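Leucine aminopeptidase 2, chloroplastic (Streptomyces sp. BC16019, PDB 5LHJ) is a manganese-binding M17-family aminopeptidase of bottromycin maturation that probably removes unsubstituted N-terminal amino acids from peptides. Local coordinates at residues V400-F411 against F484-A495. Residues are numbered along the deposited sequence; the frame is centred on the assembly and turned at random.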
loop_
_atom_site.group_PDB
_atom_site.type_symbol
_atom_site.label_atom_id
_atom_site.label_comp_id
_atom_site.label_asym_id
_atom_site.label_seq_id
_atom_site.Cartn_x
_atom_site.Cartn_y
_atom_site.Cartn_z
ATOM N N VAL A 400 -34.485 -20.991 10.520
ATOM C CA VAL A 400 -33.984 -19.946 9.606
ATOM C C VAL A 400 -33.389 -20.566 8.335
ATOM O O VAL A 400 -33.661 -20.106 7.218
ATOM C CB VAL A 400 -32.976 -19.000 10.296
ATOM C CG1 VAL A 400 -32.367 -18.008 9.303
ATOM C CG2 VAL A 400 -33.662 -18.235 11.416
ATOM N N LEU A 401 -32.579 -21.611 8.495
ATOM C CA LEU A 401 -31.946 -22.235 7.335
ATOM C C LEU A 401 -32.972 -22.848 6.374
ATOM O O LEU A 401 -32.870 -22.664 5.165
ATOM C CB LEU A 401 -30.894 -23.267 7.756
ATOM C CG LEU A 401 -29.652 -22.685 8.430
ATOM C CD1 LEU A 401 -28.806 -23.793 9.048
ATOM C CD2 LEU A 401 -28.830 -21.845 7.472
ATOM N N ALA A 402 -33.962 -23.555 6.902
ATOM C CA ALA A 402 -35.024 -24.127 6.048
ATOM C C ALA A 402 -35.823 -23.018 5.347
ATOM O O ALA A 402 -36.162 -23.144 4.164
ATOM C CB ALA A 402 -35.946 -25.018 6.871
ATOM N N ALA A 403 -36.091 -21.924 6.067
ATOM C CA ALA A 403 -36.762 -20.765 5.473
ATOM C C ALA A 403 -35.966 -20.182 4.312
ATOM O O ALA A 403 -36.538 -19.867 3.266
ATOM C CB ALA A 403 -37.025 -19.696 6.523
ATOM N N SER A 404 -34.647 -20.040 4.486
ATOM C CA SER A 404 -33.794 -19.543 3.409
ATOM C C SER A 404 -33.807 -20.483 2.195
ATOM O O SER A 404 -33.791 -20.022 1.049
ATOM C CB SER A 404 -32.357 -19.287 3.896
ATOM O OG SER A 404 -31.634 -20.497 4.047
ATOM N N GLU A 405 -33.854 -21.790 2.439
ATOM C CA GLU A 405 -33.940 -22.779 1.340
ATOM C C GLU A 405 -35.243 -22.635 0.545
ATOM O O GLU A 405 -35.219 -22.621 -0.683
ATOM C CB GLU A 405 -33.782 -24.195 1.868
ATOM C CG GLU A 405 -32.370 -24.478 2.361
ATOM C CD GLU A 405 -32.269 -25.667 3.312
ATOM O OE1 GLU A 405 -33.271 -26.390 3.520
ATOM O OE2 GLU A 405 -31.168 -25.869 3.871
ATOM N N ARG A 406 -36.360 -22.477 1.241
ATOM C CA ARG A 406 -37.643 -22.197 0.577
ATOM C C ARG A 406 -37.615 -20.912 -0.254
ATOM O O ARG A 406 -38.166 -20.862 -1.361
ATOM C CB ARG A 406 -38.791 -22.149 1.596
ATOM C CG ARG A 406 -39.076 -23.499 2.245
ATOM C CD ARG A 406 -40.403 -23.536 2.987
ATOM N NE ARG A 406 -40.484 -22.582 4.096
ATOM C CZ ARG A 406 -39.958 -22.746 5.314
ATOM N NH1 ARG A 406 -39.247 -23.826 5.631
ATOM N NH2 ARG A 406 -40.119 -21.791 6.230
ATOM N N ALA A 407 -36.944 -19.890 0.274
ATOM C CA ALA A 407 -36.842 -18.588 -0.373
ATOM C C ALA A 407 -35.797 -18.520 -1.484
ATOM O O ALA A 407 -35.797 -17.564 -2.248
ATOM C CB ALA A 407 -36.562 -17.520 0.674
ATOM N N GLY A 408 -34.906 -19.504 -1.570
ATOM C CA GLY A 408 -33.813 -19.473 -2.546
ATOM C C GLY A 408 -32.698 -18.487 -2.193
ATOM O O GLY A 408 -32.056 -17.936 -3.086
ATOM N N GLU A 409 -32.468 -18.266 -0.899
ATOM C CA GLU A 409 -31.398 -17.377 -0.429
ATOM C C GLU A 409 -30.365 -18.216 0.326
ATOM O O GLU A 409 -30.721 -19.110 1.100
ATOM C CB GLU A 409 -31.955 -16.265 0.453
ATOM C CG GLU A 409 -32.981 -15.420 -0.288
ATOM C CD GLU A 409 -33.348 -14.116 0.407
ATOM O OE1 GLU A 409 -33.883 -14.149 1.539
ATOM O OE2 GLU A 409 -33.149 -13.040 -0.217
ATOM N N SER A 410 -29.094 -17.932 0.088
ATOM C CA SER A 410 -28.003 -18.736 0.643
ATOM C C SER A 410 -27.480 -18.165 1.971
ATOM O O SER A 410 -27.036 -17.010 2.030
ATOM C CB SER A 410 -26.873 -18.818 -0.382
ATOM O OG SER A 410 -25.782 -19.546 0.133
ATOM N N PHE A 411 -27.542 -18.990 3.021
ATOM C CA PHE A 411 -26.955 -18.696 4.326
ATOM C C PHE A 411 -26.066 -19.840 4.797
ATOM O O PHE A 411 -26.318 -20.996 4.478
ATOM C CB PHE A 411 -28.048 -18.488 5.376
ATOM C CG PHE A 411 -28.629 -17.116 5.376
ATOM C CD1 PHE A 411 -29.725 -16.823 4.582
ATOM C CD2 PHE A 411 -28.077 -16.112 6.172
ATOM C CE1 PHE A 411 -30.271 -15.546 4.586
ATOM C CE2 PHE A 411 -28.622 -14.835 6.173
ATOM C CZ PHE A 411 -29.716 -14.557 5.384
ATOM N N PHE A 484 -31.916 -8.731 -0.358
ATOM C CA PHE A 484 -31.543 -9.984 0.290
ATOM C C PHE A 484 -32.052 -10.028 1.730
ATOM O O PHE A 484 -31.994 -9.024 2.442
ATOM C CB PHE A 484 -30.024 -10.159 0.286
ATOM C CG PHE A 484 -29.565 -11.517 0.746
ATOM C CD1 PHE A 484 -29.506 -12.573 -0.143
ATOM C CD2 PHE A 484 -29.171 -11.729 2.062
ATOM C CE1 PHE A 484 -29.058 -13.822 0.266
ATOM C CE2 PHE A 484 -28.738 -12.980 2.483
ATOM C CZ PHE A 484 -28.685 -14.024 1.570
ATOM N N ALA A 485 -32.582 -11.199 2.094
ATOM C CA ALA A 485 -33.110 -11.568 3.415
ATOM C C ALA A 485 -34.590 -11.249 3.641
ATOM O O ALA A 485 -35.185 -11.766 4.585
ATOM C CB ALA A 485 -32.257 -11.026 4.562
ATOM N N VAL A 486 -35.204 -10.436 2.771
ATOM C CA VAL A 486 -36.643 -10.168 2.889
ATOM C C VAL A 486 -37.439 -11.474 2.844
ATOM O O VAL A 486 -38.246 -11.756 3.735
ATOM C CB VAL A 486 -37.159 -9.190 1.806
ATOM C CG1 VAL A 486 -38.680 -9.087 1.841
ATOM C CG2 VAL A 486 -36.550 -7.803 2.004
ATOM N N ARG A 487 -37.184 -12.282 1.832
ATOM C CA ARG A 487 -37.951 -13.503 1.670
ATOM C C ARG A 487 -37.598 -14.577 2.711
ATOM O O ARG A 487 -38.489 -15.302 3.168
ATOM C CB ARG A 487 -37.860 -14.000 0.233
ATOM C CG ARG A 487 -38.759 -13.151 -0.662
ATOM C CD ARG A 487 -38.623 -13.498 -2.124
ATOM N NE ARG A 487 -37.329 -13.002 -2.550
ATOM C CZ ARG A 487 -36.361 -13.692 -3.132
ATOM N NH1 ARG A 487 -36.510 -14.958 -3.509
ATOM N NH2 ARG A 487 -35.231 -13.055 -3.405
ATOM N N THR A 488 -36.337 -14.643 3.133
ATOM C CA THR A 488 -35.968 -15.490 4.278
ATOM C C THR A 488 -36.726 -15.086 5.555
ATOM O O THR A 488 -37.256 -15.943 6.258
ATOM C CB THR A 488 -34.444 -15.503 4.527
ATOM O OG1 THR A 488 -33.791 -16.082 3.394
ATOM C CG2 THR A 488 -34.087 -16.309 5.768
ATOM N N LEU A 489 -36.790 -13.791 5.839
ATOM C CA LEU A 489 -37.516 -13.303 7.009
ATOM C C LEU A 489 -38.995 -13.676 6.937
ATOM O O LEU A 489 -39.560 -14.159 7.914
ATOM C CB LEU A 489 -37.386 -11.793 7.178
ATOM C CG LEU A 489 -36.049 -11.239 7.678
ATOM C CD1 LEU A 489 -36.142 -9.724 7.645
ATOM C CD2 LEU A 489 -35.666 -11.736 9.066
ATOM N N ILE A 490 -39.613 -13.456 5.781
ATOM C CA ILE A 490 -41.026 -13.802 5.613
ATOM C C ILE A 490 -41.256 -15.300 5.831
ATOM O O ILE A 490 -42.167 -15.680 6.566
ATOM C CB ILE A 490 -41.578 -13.359 4.240
ATOM C CG1 ILE A 490 -41.605 -11.828 4.149
ATOM C CG2 ILE A 490 -42.986 -13.919 4.011
ATOM C CD1 ILE A 490 -41.881 -11.301 2.756
ATOM N N GLU A 491 -40.434 -16.149 5.223
ATOM C CA GLU A 491 -40.574 -17.594 5.432
ATOM C C GLU A 491 -40.305 -18.035 6.887
ATOM O O GLU A 491 -40.971 -18.949 7.399
ATOM C CB GLU A 491 -39.707 -18.371 4.445
ATOM C CG GLU A 491 -40.274 -18.386 3.040
ATOM C CD GLU A 491 -41.540 -19.238 2.886
ATOM O OE1 GLU A 491 -41.834 -20.094 3.744
ATOM O OE2 GLU A 491 -42.257 -19.047 1.880
ATOM N N THR A 492 -39.363 -17.371 7.556
ATOM C CA THR A 492 -39.104 -17.620 8.977
ATOM C C THR A 492 -40.324 -17.275 9.830
ATOM O O THR A 492 -40.757 -18.072 10.671
ATOM C CB THR A 492 -37.877 -16.837 9.459
ATOM O OG1 THR A 492 -36.739 -17.253 8.696
ATOM C CG2 THR A 492 -37.609 -17.076 10.925
ATOM N N LEU A 493 -40.896 -16.105 9.585
ATOM C CA LEU A 493 -42.070 -15.672 10.340
ATOM C C LEU A 493 -43.268 -16.602 10.086
ATOM O O LEU A 493 -44.030 -16.887 11.025
ATOM C CB LEU A 493 -42.411 -14.225 10.006
ATOM C CG LEU A 493 -41.348 -13.206 10.441
ATOM C CD1 LEU A 493 -41.582 -11.868 9.770
ATOM C CD2 LEU A 493 -41.292 -13.041 11.951
ATOM N N ARG A 494 -43.427 -17.074 8.839
ATOM C CA ARG A 494 -44.493 -18.046 8.497
ATOM C C ARG A 494 -44.337 -19.332 9.315
ATOM O O ARG A 494 -45.300 -19.803 9.940
ATOM C CB ARG A 494 -44.504 -18.380 6.997
ATOM C CG ARG A 494 -45.036 -17.257 6.104
ATOM C CD ARG A 494 -44.805 -17.514 4.616
ATOM N NE ARG A 494 -45.678 -18.576 4.111
ATOM C CZ ARG A 494 -46.929 -18.421 3.671
ATOM N NH1 ARG A 494 -47.526 -17.225 3.632
ATOM N NH2 ARG A 494 -47.605 -19.493 3.247
ATOM N N ALA A 495 -43.126 -19.878 9.331
ATOM C CA ALA A 495 -42.837 -21.096 10.102
ATOM C C ALA A 495 -43.056 -20.908 11.603
ATOM O O ALA A 495 -43.655 -21.772 12.245
ATOM C CB ALA A 495 -41.431 -21.596 9.826
HETATM O O HOH W 1 -40.652 -19.286 -0.469
HETATM O O HOH W 2 -35.385 -11.539 -0.430
#
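Glu409 reaches from the loop after helix 394-407 to Ala485 and Thr488 and binds N-H groups at the start of helix 486-498, in the M17 catalytic domain. Its OE2 accepts from Ala485 N, the N-cap residue, at 3.0 Å, on the syn side but tilted from the carboxylate plane, while OE1 is gripped on the anti side by two donors of Thr488, the backbone N and, at 2.7 Å, the hydroxyl OG1. A carboxylate suits this place because its two oxygens can serve several donors at once and its charge probably gains from the positive end of the helix dipole. Water 2 donates to OE2 and accepts from Arg487 N, bringing in one more N-H of that turn. A glutamine here, having no charge, would probably set an NH2 against either Ala485 N or the two donors of Thr488, leaving them without their acceptor.

The Phe484 ring lies with one face against the Glu409 carboxylate carbon and its rim toward Ser410 O; CE2 meets Phe411 CZ at 3.4 Å, the ring planes 36° apart. Beyond this carboxylate the segments 400-407 and 486-495 cross at 124°, their axes 7.9 Å apart at closest approach, a closeness that small residues allow: Ala407 CB sits against Arg487 CB, and Ala403 CB against Glu491 CB. Gly408, at a positive phi that residues with a CB adopt less readily, closes helix 394-407 in a Schellman motif. At the outer edge Arg406, bent at chi3 (-61°), turns NE onto Glu491 OE1, a nearly straight 2.9 Å salt bridge that enters from above the carboxylate plane, with the oxygen in the guanidinium plane.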